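Local structure of imidazoleglycerol-phosphate dehydratase (Pyrococcus furiosus, 5DNL) at residues 5-10 and 47-52; 11-16 and 41-46; 22-27 and 52-57. The protein catalyses the manganese-dependent dehydration of imidazoleglycerol phosphate to imidazoleacetol phosphate, the sixth step of histidine biosynthesis. One frame throughout, in Å; residues are numbered along the deposited sequence.

Contact 1 (5-10 and 47-52); sequences TKETDI and TYDLRH. With MN (manganese (II) ion), chain D; 5DL ([(2S)-2-hydroxy-3-(1H-1,2,4-triazol-1-yl)propyl]phosphonic acid), chain F.
Asp9 and Thr47 form a hydrogen-bonded pair of an antiparallel beta ladder, in the mixed sheet of one half of the chain, at the end of strands 8-14 and 42-48 that lies nearest the active site. Both backbone bonds of the pair are good: Asp9 N donates to Thr47 O and Thr47 N returns the bond to Asp9 O, each at 3.0 Å. Beyond them the ladder frays, and Asp49 N reaches Glu7 O only by a weak, bent bond (124° at the hydrogen).

Side-chain contacts flank this frame. Thr47 OG1 lies 3.5 Å from Asp9 CB, and one water joins that hydroxyl to Asp9 OD2. The same OD2 also forms a salt bridge with Arg2, and OD1 a hydrogen bond with Thr4. On the other face of the sheet the methyl CG2 of Thr8 meets Tyr48 CB. Asp49 turns back over Glu7: with CG between its own backbone N and carbonyl carbon (chi1 50°), OD2 comes to 3.5 Å from Glu7 CB, while a second water links OD2 to Lys6 O. Asp49 OD1 accepts from Leu50 N and from His53.

Ligand contacts complete the account. His52 NE2 binds one manganese, which Glu121 also ligates. The Glu7 chain, extended beyond CG, carries OE2 to 2.8 Å from the inhibitor hydroxyl O13.

Contact 2 (11-16 and 41-46); sequences IVEIGK and DMRITA
A regular antiparallel ladder between neighbouring strands 8-14 and 42-48 forms the middle of the mixed four-stranded sheet in this half of the chain. It illustrates how one pair of strands can present an apolar face and a mixed one. Ile11 with Thr45 and Glu13 with Arg43 are the hydrogen-bonded pairs; Val12 with Ile44 and Ile14 with Met42 are the non-hydrogen-bonded ones. The bond from Ile11 N to Thr45 O is 2.9 Å long and nearly straight (174° at the hydrogen), and Glu13 and Arg43 exchange two more of the same length. Past the ladder, Gly15 N donates to Asp41 O at 2.7 Å; Gly15 is the third residue of the type II turn from Glu13 to Lys16, where its positive phi (88°) fits.

On the face bearing Val12, Ile14, Met42 and Ile44, the side chains of Val12 and Ile44 run side by side, with Val12 CG2 4.1 Å from Ile44 CG1. Met42 is bent at its last torsion, and its methyl CE approaches Ile14 CG1. Helix 51-69 covers Val12, Ile14 and Ile44, while helix 25-38 packs against Met42 and Ile44.

The other face carries Ile11, Glu13, Arg43 and Thr45. Arg43, extended from CG to NE, lies alongside Glu13, and its NH1 makes a salt bridge to OE1 of Glu13 at 3.1 Å. The carboxylate and guanidinium planes stand 76° apart. Ile11 CG2 sits at the guanidinium edge, and Thr45 CG2 lies over one guanidinium face near its rim.

With the planes steeply crossed, one bent N-H bond carries the ion pair rather than a two-pronged grip. Given also the poor order of Arg43, the salt bridge is probably a modest addition to a ladder already held by its backbone bonds.

Contact 3 (22-27 and 52-57); sequences TNDLIL and HHLWED. With MN (manganese (II) ion), chain D; MN (manganese (II) ion), chain E; 5DL ([(2S)-2-hydroxy-3-(1H-1,2,4-triazol-1-yl)propyl]phosphonic acid), chain F.
One carboxylate, that of Asp24, caps a helix and binds an indole from another helix at the same time. Asp24 is the N-cap of helix 25-38: its OD1 accepts from Leu27 N at 3.1 Å, and weakly from Ile26 N. Its OD2 accepts from Trp55 NE1, on helix 51-69, at 2.9 Å and nearly straight (168° at the hydrogen). The acceptor lies in the plane of the indole, but the N-H comes from above the carboxylate plane. Placing CG anti to the backbone N (chi1 175°) directs the Asp24 carboxylate at that ring, and Arg51 gives OD2 a salt bridge besides.

Apolar contacts make up most of the rest. Leu27 CD1 sits squarely over the six-membered ring of Trp55, 3.6 Å from its centroid, a CH-pi contact. Ile26 CG2 meets the same ring at its edge, near CZ2. The other Leu27 methyl, CD2, meets Leu54 CD2 tip to tip at 3.7 Å, and Leu54 CD2 also touches Asp24 CB.

The metal ligands of helix 51-69 lie on a different side of it from this packing. Glu56 OE1 and triazole N4 of the inhibitor bind the manganese held by His52; a water is a further ligand and donates to Glu56 OE2. His53 NE2 binds the second manganese at 2.4 Å, where inhibitor atoms N1 and O13 are also ligands.

Contacts 1 and 2 are successive lengths of one ladder, since both use strands 8-14 and 42-48; their centres lie about 16 Å apart, and contact 1 forms the end near the inhibitor. Contact 3, centred about 8 Å from contact 1, joins the start of helix 25-38 to helix 51-69. Two polar bridges tie these two: Thr8 OG1 to Asp57 OD2, a probable hydrogen bond of 2.6 Å, and Arg51 NE to Asp24 OD2, a salt bridge of 2.7 Å. Ala46 CB, 3.6 Å from Leu54 CD1, connects contacts 2 and 3. The pocket is shared between subunits: His146 of a second subunit completes the first manganese site, and Arg98 and Lys173 of a third hydrogen-bond the inhibitor, probably at its phosphonate.

Contact 1 (5-10 and 47-52)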
loop_
_atom_site.group_PDB
_atom_site.type_symbol
_atom_site.label_atom_id
_atom_site.label_comp_id
_atom_site.label_asym_id
_atom_site.label_seq_id
_atom_site.Cartn_x
_atom_site.Cartn_y
_atom_site.Cartn_z
ATOM N N THR A 5 6.942 23.185 -49.952
ATOM C CA THR A 5 6.811 24.285 -49.006
ATOM C C THR A 5 8.170 24.929 -48.854
ATOM O O THR A 5 9.152 24.495 -49.471
ATOM C CB THR A 5 6.308 23.821 -47.605
ATOM O OG1 THR A 5 7.356 23.148 -46.918
ATOM C CG2 THR A 5 5.095 22.912 -47.718
ATOM N N LYS A 6 8.259 25.937 -47.994
ATOM C CA LYS A 6 9.560 26.495 -47.649
ATOM C C LYS A 6 10.444 25.541 -46.832
ATOM O O LYS A 6 11.638 25.799 -46.699
ATOM C CB LYS A 6 9.407 27.831 -46.909
ATOM C CG LYS A 6 8.754 28.910 -47.763
ATOM C CD LYS A 6 8.599 30.228 -47.021
ATOM C CE LYS A 6 7.922 31.273 -47.888
ATOM N NZ LYS A 6 7.778 32.575 -47.180
ATOM N N GLU A 7 9.867 24.465 -46.280
ATOM C CA GLU A 7 10.599 23.472 -45.481
ATOM C C GLU A 7 11.057 22.252 -46.271
ATOM O O GLU A 7 12.156 21.738 -46.045
ATOM C CB GLU A 7 9.697 22.989 -44.328
ATOM C CG GLU A 7 9.294 24.092 -43.364
ATOM C CD GLU A 7 8.201 23.684 -42.398
ATOM O OE1 GLU A 7 7.614 22.609 -42.551
ATOM O OE2 GLU A 7 7.915 24.484 -41.479
ATOM N N THR A 8 10.194 21.758 -47.149
ATOM C CA THR A 8 10.428 20.492 -47.861
ATOM C C THR A 8 9.969 20.564 -49.318
ATOM O O THR A 8 9.094 21.357 -49.658
ATOM C CB THR A 8 9.697 19.286 -47.220
ATOM O OG1 THR A 8 8.290 19.496 -47.295
ATOM C CG2 THR A 8 10.117 19.080 -45.766
ATOM N N ASP A 9 10.554 19.698 -50.148
ATOM C CA ASP A 9 10.157 19.576 -51.554
ATOM C C ASP A 9 10.187 18.091 -51.832
ATOM O O ASP A 9 11.245 17.472 -51.737
ATOM C CB ASP A 9 11.143 20.322 -52.449
ATOM C CG ASP A 9 10.684 20.400 -53.878
ATOM O OD1 ASP A 9 9.506 20.123 -54.190
ATOM O OD2 ASP A 9 11.545 20.766 -54.702
ATOM N N ILE A 10 9.013 17.518 -52.069
ATOM C CA ILE A 10 8.861 16.082 -52.165
ATOM C C ILE A 10 8.145 15.696 -53.451
ATOM O O ILE A 10 7.128 16.296 -53.803
ATOM C CB ILE A 10 8.051 15.576 -50.960
ATOM C CG1 ILE A 10 8.851 15.850 -49.668
ATOM C CG2 ILE A 10 7.771 14.084 -51.104
ATOM C CD1 ILE A 10 8.056 15.667 -48.417
ATOM N N THR A 47 13.966 16.917 -50.629
ATOM C CA THR A 47 14.870 17.757 -49.881
ATOM C C THR A 47 14.102 18.260 -48.661
ATOM O O THR A 47 12.876 18.392 -48.698
ATOM C CB THR A 47 15.423 18.925 -50.718
ATOM O OG1 THR A 47 14.358 19.722 -51.220
ATOM C CG2 THR A 47 16.244 18.389 -51.897
ATOM N N TYR A 48 14.829 18.531 -47.589
ATOM C CA TYR A 48 14.208 18.923 -46.339
ATOM C C TYR A 48 15.174 19.693 -45.456
ATOM O O TYR A 48 16.393 19.589 -45.607
ATOM C CB TYR A 48 13.731 17.665 -45.585
ATOM C CG TYR A 48 14.845 16.794 -45.051
ATOM C CD1 TYR A 48 15.435 15.809 -45.840
ATOM C CD2 TYR A 48 15.271 16.909 -43.733
ATOM C CE1 TYR A 48 16.450 15.002 -45.334
ATOM C CE2 TYR A 48 16.296 16.129 -43.230
ATOM C CZ TYR A 48 16.868 15.163 -44.042
ATOM O OH TYR A 48 17.858 14.351 -43.541
ATOM N N ASP A 49 14.606 20.386 -44.470
ATOM C CA ASP A 49 15.389 21.086 -43.457
ATOM C C ASP A 49 15.558 20.231 -42.201
ATOM O O ASP A 49 16.673 19.952 -41.779
ATOM C CB ASP A 49 14.806 22.489 -43.160
ATOM C CG ASP A 49 13.279 22.499 -42.880
ATOM O OD1 ASP A 49 12.630 21.437 -42.805
ATOM O OD2 ASP A 49 12.704 23.610 -42.749
ATOM N N LEU A 50 14.449 19.794 -41.621
ATOM C CA LEU A 50 14.431 19.002 -40.406
ATOM C C LEU A 50 13.747 17.657 -40.673
ATOM O O LEU A 50 12.766 17.593 -41.406
ATOM C CB LEU A 50 13.676 19.735 -39.295
ATOM C CG LEU A 50 14.233 21.077 -38.825
ATOM C CD1 LEU A 50 13.376 21.605 -37.681
ATOM C CD2 LEU A 50 15.705 20.974 -38.439
ATOM N N ARG A 51 14.236 16.608 -40.023
ATOM C CA ARG A 51 13.732 15.260 -40.265
ATOM C C ARG A 51 12.225 15.145 -39.984
ATOM O O ARG A 51 11.526 14.440 -40.687
ATOM C CB ARG A 51 14.497 14.200 -39.443
ATOM C CG ARG A 51 15.916 13.934 -39.945
ATOM C CD ARG A 51 16.606 12.839 -39.144
ATOM N NE ARG A 51 16.097 11.501 -39.472
ATOM C CZ ARG A 51 15.985 10.480 -38.624
ATOM N NH1 ARG A 51 16.269 10.621 -37.325
ATOM N NH2 ARG A 51 15.557 9.314 -39.077
ATOM N N HIS A 52 11.708 15.805 -38.938
ATOM C CA HIS A 52 10.264 15.745 -38.669
ATOM C C HIS A 52 9.481 16.241 -39.875
ATOM O O HIS A 52 8.503 15.618 -40.277
ATOM C CB HIS A 52 9.958 16.582 -37.449
ATOM C CG HIS A 52 8.518 16.672 -37.036
ATOM N ND1 HIS A 52 8.151 16.531 -35.714
ATOM C CD2 HIS A 52 7.375 16.964 -37.707
ATOM C CE1 HIS A 52 6.857 16.749 -35.589
ATOM N NE2 HIS A 52 6.358 16.999 -36.781
HETATM MN MN MN D . 4.220 17.609 -37.203
HETATM N N1 5DL F . 6.403 21.475 -37.475
HETATM C C3 5DL F . 4.264 20.846 -37.772
HETATM N N2 5DL F . 5.119 21.875 -37.749
HETATM C C8 5DL F . 4.794 25.346 -39.343
HETATM C C7 5DL F . 5.343 23.927 -39.189
HETATM C C6 5DL F . 4.710 23.257 -37.978
HETATM C C5 5DL F . 6.276 20.151 -37.339
HETATM O O10 5DL F . 2.552 24.467 -40.520
HETATM P P9 5DL F . 2.996 25.495 -39.535
HETATM O O11 5DL F . 2.734 26.916 -39.970
HETATM O O12 5DL F . 2.335 25.275 -38.182
HETATM O O13 5DL F . 6.770 23.936 -39.029
HETATM N N4 5DL F . 5.003 19.726 -37.510
HETATM O O HOH W 1 12.767 25.958 -44.192
HETATM O O HOH W 2 14.331 20.291 -53.880
HETATM O O HOH W 3 2.307 18.513 -37.819
#

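Contact 2 (11-16 and 41-46)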
loop_
_atom_site.group_PDB
_atom_site.type_symbol
_atom_site.label_atom_id
_atom_site.label_comp_id
_atom_site.label_asym_id
_atom_site.label_seq_id
_atom_site.Cartn_x
_atom_site.Cartn_y
_atom_site.Cartn_z
ATOM N N ILE A 11 8.679 14.672 -54.121
ATOM C CA ILE A 11 8.022 14.055 -55.263
ATOM C C ILE A 11 7.791 12.583 -54.953
ATOM O O ILE A 11 8.727 11.877 -54.566
ATOM C CB ILE A 11 8.879 14.193 -56.542
ATOM C CG1 ILE A 11 8.966 15.669 -56.956
ATOM C CG2 ILE A 11 8.292 13.345 -57.670
ATOM C CD1 ILE A 11 10.092 15.982 -57.926
ATOM N N VAL A 12 6.549 12.134 -55.099
ATOM C CA VAL A 12 6.198 10.718 -55.010
ATOM C C VAL A 12 5.458 10.327 -56.280
ATOM O O VAL A 12 4.378 10.855 -56.549
ATOM C CB VAL A 12 5.291 10.422 -53.794
ATOM C CG1 VAL A 12 4.794 8.970 -53.835
ATOM C CG2 VAL A 12 6.015 10.733 -52.490
ATOM N N GLU A 13 6.038 9.385 -57.030
ATOM C CA GLU A 13 5.445 8.886 -58.288
ATOM C C GLU A 13 5.237 7.384 -58.201
ATOM O O GLU A 13 6.196 6.627 -58.244
ATOM C CB GLU A 13 6.340 9.234 -59.477
ATOM C CG GLU A 13 6.420 10.718 -59.765
ATOM C CD GLU A 13 7.308 11.030 -60.953
ATOM O OE1 GLU A 13 8.536 10.833 -60.848
ATOM O OE2 GLU A 13 6.777 11.478 -61.988
ATOM N N ILE A 14 3.984 6.969 -58.041
ATOM C CA ILE A 14 3.648 5.556 -57.914
ATOM C C ILE A 14 3.570 4.922 -59.304
ATOM O O ILE A 14 3.036 5.514 -60.239
ATOM C CB ILE A 14 2.325 5.360 -57.134
ATOM C CG1 ILE A 14 2.479 5.947 -55.723
ATOM C CG2 ILE A 14 1.938 3.883 -57.071
ATOM C CD1 ILE A 14 1.193 6.020 -54.928
ATOM N N GLY A 15 4.100 3.710 -59.414
ATOM C CA GLY A 15 4.102 2.962 -60.672
ATOM C C GLY A 15 5.286 3.228 -61.585
ATOM O O GLY A 15 5.382 2.617 -62.645
ATOM N N LYS A 16 6.183 4.130 -61.190
ATOM C CA LYS A 16 7.397 4.416 -61.940
ATOM C C LYS A 16 8.563 3.744 -61.242
ATOM O O LYS A 16 8.741 3.866 -60.028
ATOM C CB LYS A 16 7.635 5.927 -62.050
ATOM C CG LYS A 16 6.587 6.671 -62.869
ATOM C CD LYS A 16 6.703 6.369 -64.360
ATOM C CE LYS A 16 5.601 7.041 -65.165
ATOM N NZ LYS A 16 4.259 6.438 -64.926
ATOM N N ASP A 41 6.100 -0.318 -57.695
ATOM C CA ASP A 41 7.273 0.502 -57.906
ATOM C C ASP A 41 6.903 1.937 -57.572
ATOM O O ASP A 41 5.773 2.377 -57.832
ATOM C CB ASP A 41 7.728 0.454 -59.379
ATOM C CG ASP A 41 8.313 -0.892 -59.778
ATOM O OD1 ASP A 41 9.221 -1.389 -59.079
ATOM O OD2 ASP A 41 7.875 -1.437 -60.812
ATOM N N MET A 42 7.841 2.666 -56.987
ATOM C CA MET A 42 7.678 4.106 -56.881
ATOM C C MET A 42 9.006 4.843 -56.865
ATOM O O MET A 42 10.045 4.305 -56.483
ATOM C CB MET A 42 6.798 4.491 -55.677
ATOM C CG MET A 42 7.246 3.954 -54.338
ATOM S SD MET A 42 6.045 4.343 -53.020
ATOM C CE MET A 42 4.732 3.166 -53.278
ATOM N N ARG A 43 8.940 6.090 -57.317
ATOM C CA ARG A 43 10.067 6.984 -57.303
ATOM C C ARG A 43 9.763 8.031 -56.257
ATOM O O ARG A 43 8.710 8.626 -56.290
ATOM C CB ARG A 43 10.225 7.654 -58.668
ATOM C CG ARG A 43 11.354 8.677 -58.729
ATOM C CD ARG A 43 11.636 9.099 -60.163
ATOM N NE ARG A 43 12.666 10.136 -60.232
ATOM C CZ ARG A 43 12.474 11.445 -60.040
ATOM N NH1 ARG A 43 11.268 11.947 -59.758
ATOM N NH2 ARG A 43 13.511 12.273 -60.134
ATOM N N ILE A 44 10.679 8.218 -55.313
ATOM C CA ILE A 44 10.507 9.210 -54.260
ATOM C C ILE A 44 11.803 9.986 -54.135
ATOM O O ILE A 44 12.869 9.402 -53.971
ATOM C CB ILE A 44 10.132 8.555 -52.903
ATOM C CG1 ILE A 44 8.824 7.768 -53.019
ATOM C CG2 ILE A 44 10.018 9.633 -51.820
ATOM C CD1 ILE A 44 8.415 7.032 -51.756
ATOM N N THR A 45 11.707 11.310 -54.213
ATOM C CA THR A 45 12.845 12.188 -53.997
ATOM C C THR A 45 12.412 13.294 -53.043
ATOM O O THR A 45 11.267 13.730 -53.092
ATOM C CB THR A 45 13.383 12.792 -55.315
ATOM O OG1 THR A 45 12.386 13.613 -55.919
ATOM C CG2 THR A 45 13.766 11.693 -56.273
ATOM N N ALA A 46 13.313 13.721 -52.174
ATOM C CA ALA A 46 13.017 14.803 -51.248
ATOM C C ALA A 46 14.230 15.645 -50.910
ATOM O O ALA A 46 15.358 15.148 -50.857
ATOM C CB ALA A 46 12.449 14.230 -49.956
#

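Contact 3 (22-27 and 52-57)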
loop_
_atom_site.group_PDB
_atom_site.type_symbol
_atom_site.label_atom_id
_atom_site.label_comp_id
_atom_site.label_asym_id
_atom_site.label_seq_id
_atom_site.Cartn_x
_atom_site.Cartn_y
_atom_site.Cartn_z
ATOM N N THR A 22 15.548 10.102 -50.046
ATOM C CA THR A 22 15.050 11.230 -49.268
ATOM C C THR A 22 16.124 12.000 -48.533
ATOM O O THR A 22 15.810 12.990 -47.865
ATOM C CB THR A 22 14.063 10.730 -48.203
ATOM O OG1 THR A 22 14.755 9.903 -47.254
ATOM C CG2 THR A 22 12.931 9.954 -48.830
ATOM N N ASN A 23 17.369 11.555 -48.629
ATOM C CA ASN A 23 18.482 12.066 -47.809
ATOM C C ASN A 23 18.360 11.728 -46.315
ATOM O O ASN A 23 18.970 12.373 -45.478
ATOM C CB ASN A 23 18.714 13.570 -48.046
ATOM C CG ASN A 23 19.012 13.871 -49.493
ATOM O OD1 ASN A 23 20.010 13.392 -50.029
ATOM N ND2 ASN A 23 18.130 14.624 -50.150
ATOM N N ASP A 24 17.589 10.679 -46.001
ATOM C CA ASP A 24 17.513 10.114 -44.658
ATOM C C ASP A 24 17.558 8.592 -44.885
ATOM O O ASP A 24 16.604 8.030 -45.438
ATOM C CB ASP A 24 16.199 10.579 -44.027
ATOM C CG ASP A 24 15.921 9.967 -42.666
ATOM O OD1 ASP A 24 16.385 8.860 -42.376
ATOM O OD2 ASP A 24 15.202 10.601 -41.895
ATOM N N LEU A 25 18.657 7.936 -44.498
ATOM C CA LEU A 25 18.823 6.524 -44.825
ATOM C C LEU A 25 17.827 5.621 -44.104
ATOM O O LEU A 25 17.459 4.562 -44.624
ATOM C CB LEU A 25 20.246 6.033 -44.546
ATOM C CG LEU A 25 21.349 6.706 -45.361
ATOM C CD1 LEU A 25 22.714 6.096 -45.036
ATOM C CD2 LEU A 25 21.073 6.618 -46.847
ATOM N N ILE A 26 17.379 6.046 -42.923
ATOM C CA ILE A 26 16.365 5.285 -42.200
ATOM C C ILE A 26 15.038 5.333 -42.957
ATOM O O ILE A 26 14.388 4.293 -43.167
ATOM C CB ILE A 26 16.143 5.802 -40.758
ATOM C CG1 ILE A 26 17.459 5.824 -39.949
ATOM C CG2 ILE A 26 15.041 5.024 -40.057
ATOM C CD1 ILE A 26 17.990 4.483 -39.538
ATOM N N LEU A 27 14.606 6.532 -43.334
ATOM C CA LEU A 27 13.359 6.669 -44.065
ATOM C C LEU A 27 13.430 5.981 -45.414
ATOM O O LEU A 27 12.450 5.381 -45.856
ATOM C CB LEU A 27 12.969 8.146 -44.234
ATOM C CG LEU A 27 11.586 8.381 -44.822
ATOM C CD1 LEU A 27 10.476 7.720 -44.007
ATOM C CD2 LEU A 27 11.361 9.888 -44.909
ATOM N N HIS A 52 11.708 15.805 -38.938
ATOM C CA HIS A 52 10.264 15.745 -38.669
ATOM C C HIS A 52 9.481 16.241 -39.875
ATOM O O HIS A 52 8.503 15.618 -40.277
ATOM C CB HIS A 52 9.958 16.582 -37.449
ATOM C CG HIS A 52 8.518 16.672 -37.036
ATOM N ND1 HIS A 52 8.151 16.531 -35.714
ATOM C CD2 HIS A 52 7.375 16.964 -37.707
ATOM C CE1 HIS A 52 6.857 16.749 -35.589
ATOM N NE2 HIS A 52 6.358 16.999 -36.781
ATOM N N HIS A 53 9.899 17.380 -40.422
ATOM C CA HIS A 53 9.205 17.922 -41.590
ATOM C C HIS A 53 9.260 16.919 -42.757
ATOM O O HIS A 53 8.286 16.742 -43.472
ATOM C CB HIS A 53 9.776 19.257 -42.032
ATOM C CG HIS A 53 9.665 20.345 -41.006
ATOM N ND1 HIS A 53 10.509 21.431 -40.999
ATOM C CD2 HIS A 53 8.823 20.527 -39.962
ATOM C CE1 HIS A 53 10.197 22.233 -40.003
ATOM N NE2 HIS A 53 9.164 21.718 -39.370
ATOM N N LEU A 54 10.400 16.266 -42.946
ATOM C CA LEU A 54 10.521 15.232 -43.965
ATOM C C LEU A 54 9.563 14.076 -43.764
ATOM O O LEU A 54 8.833 13.690 -44.662
ATOM C CB LEU A 54 11.942 14.688 -44.019
ATOM C CG LEU A 54 12.180 13.506 -44.941
ATOM C CD1 LEU A 54 12.041 13.919 -46.406
ATOM C CD2 LEU A 54 13.529 12.867 -44.651
ATOM N N TRP A 55 9.571 13.490 -42.568
ATOM C CA TRP A 55 8.728 12.309 -42.316
ATOM C C TRP A 55 7.234 12.616 -42.479
ATOM O O TRP A 55 6.480 11.851 -43.080
ATOM C CB TRP A 55 9.041 11.673 -40.945
ATOM C CG TRP A 55 10.317 10.866 -40.928
ATOM C CD1 TRP A 55 11.581 11.318 -41.209
ATOM C CD2 TRP A 55 10.448 9.461 -40.641
ATOM N NE1 TRP A 55 12.478 10.287 -41.101
ATOM C CE2 TRP A 55 11.817 9.143 -40.757
ATOM C CE3 TRP A 55 9.541 8.447 -40.275
ATOM C CZ2 TRP A 55 12.300 7.858 -40.534
ATOM C CZ3 TRP A 55 10.027 7.178 -40.049
ATOM C CH2 TRP A 55 11.391 6.895 -40.186
ATOM N N GLU A 56 6.804 13.728 -41.896
ATOM C CA GLU A 56 5.410 14.145 -41.990
ATOM C C GLU A 56 5.053 14.447 -43.446
ATOM O O GLU A 56 4.013 13.993 -43.926
ATOM C CB GLU A 56 5.196 15.387 -41.128
ATOM C CG GLU A 56 3.829 16.012 -41.300
ATOM C CD GLU A 56 3.501 17.028 -40.234
ATOM O OE1 GLU A 56 4.361 17.303 -39.366
ATOM O OE2 GLU A 56 2.384 17.573 -40.293
ATOM N N ASP A 57 5.893 15.224 -44.139
ATOM C CA ASP A 57 5.535 15.663 -45.480
ATOM C C ASP A 57 5.611 14.533 -46.517
ATOM O O ASP A 57 4.830 14.508 -47.464
ATOM C CB ASP A 57 6.388 16.852 -45.861
ATOM C CG ASP A 57 6.108 18.081 -44.987
ATOM O OD1 ASP A 57 5.262 18.037 -44.039
ATOM O OD2 ASP A 57 6.752 19.112 -45.247
HETATM MN MN MN D . 4.220 17.609 -37.203
HETATM MN MN MN E . 8.161 22.859 -37.560
HETATM N N1 5DL F . 6.403 21.475 -37.475
HETATM C C3 5DL F . 4.264 20.846 -37.772
HETATM N N2 5DL F . 5.119 21.875 -37.749
HETATM C C8 5DL F . 4.794 25.346 -39.343
HETATM C C7 5DL F . 5.343 23.927 -39.189
HETATM C C6 5DL F . 4.710 23.257 -37.978
HETATM C C5 5DL F . 6.276 20.151 -37.339
HETATM O O10 5DL F . 2.552 24.467 -40.520
HETATM P P9 5DL F . 2.996 25.495 -39.535
HETATM O O11 5DL F . 2.734 26.916 -39.970
HETATM O O12 5DL F . 2.335 25.275 -38.182
HETATM O O13 5DL F . 6.770 23.936 -39.029
HETATM N N4 5DL F . 5.003 19.726 -37.510
HETATM O O HOH W 3 2.307 18.513 -37.819
#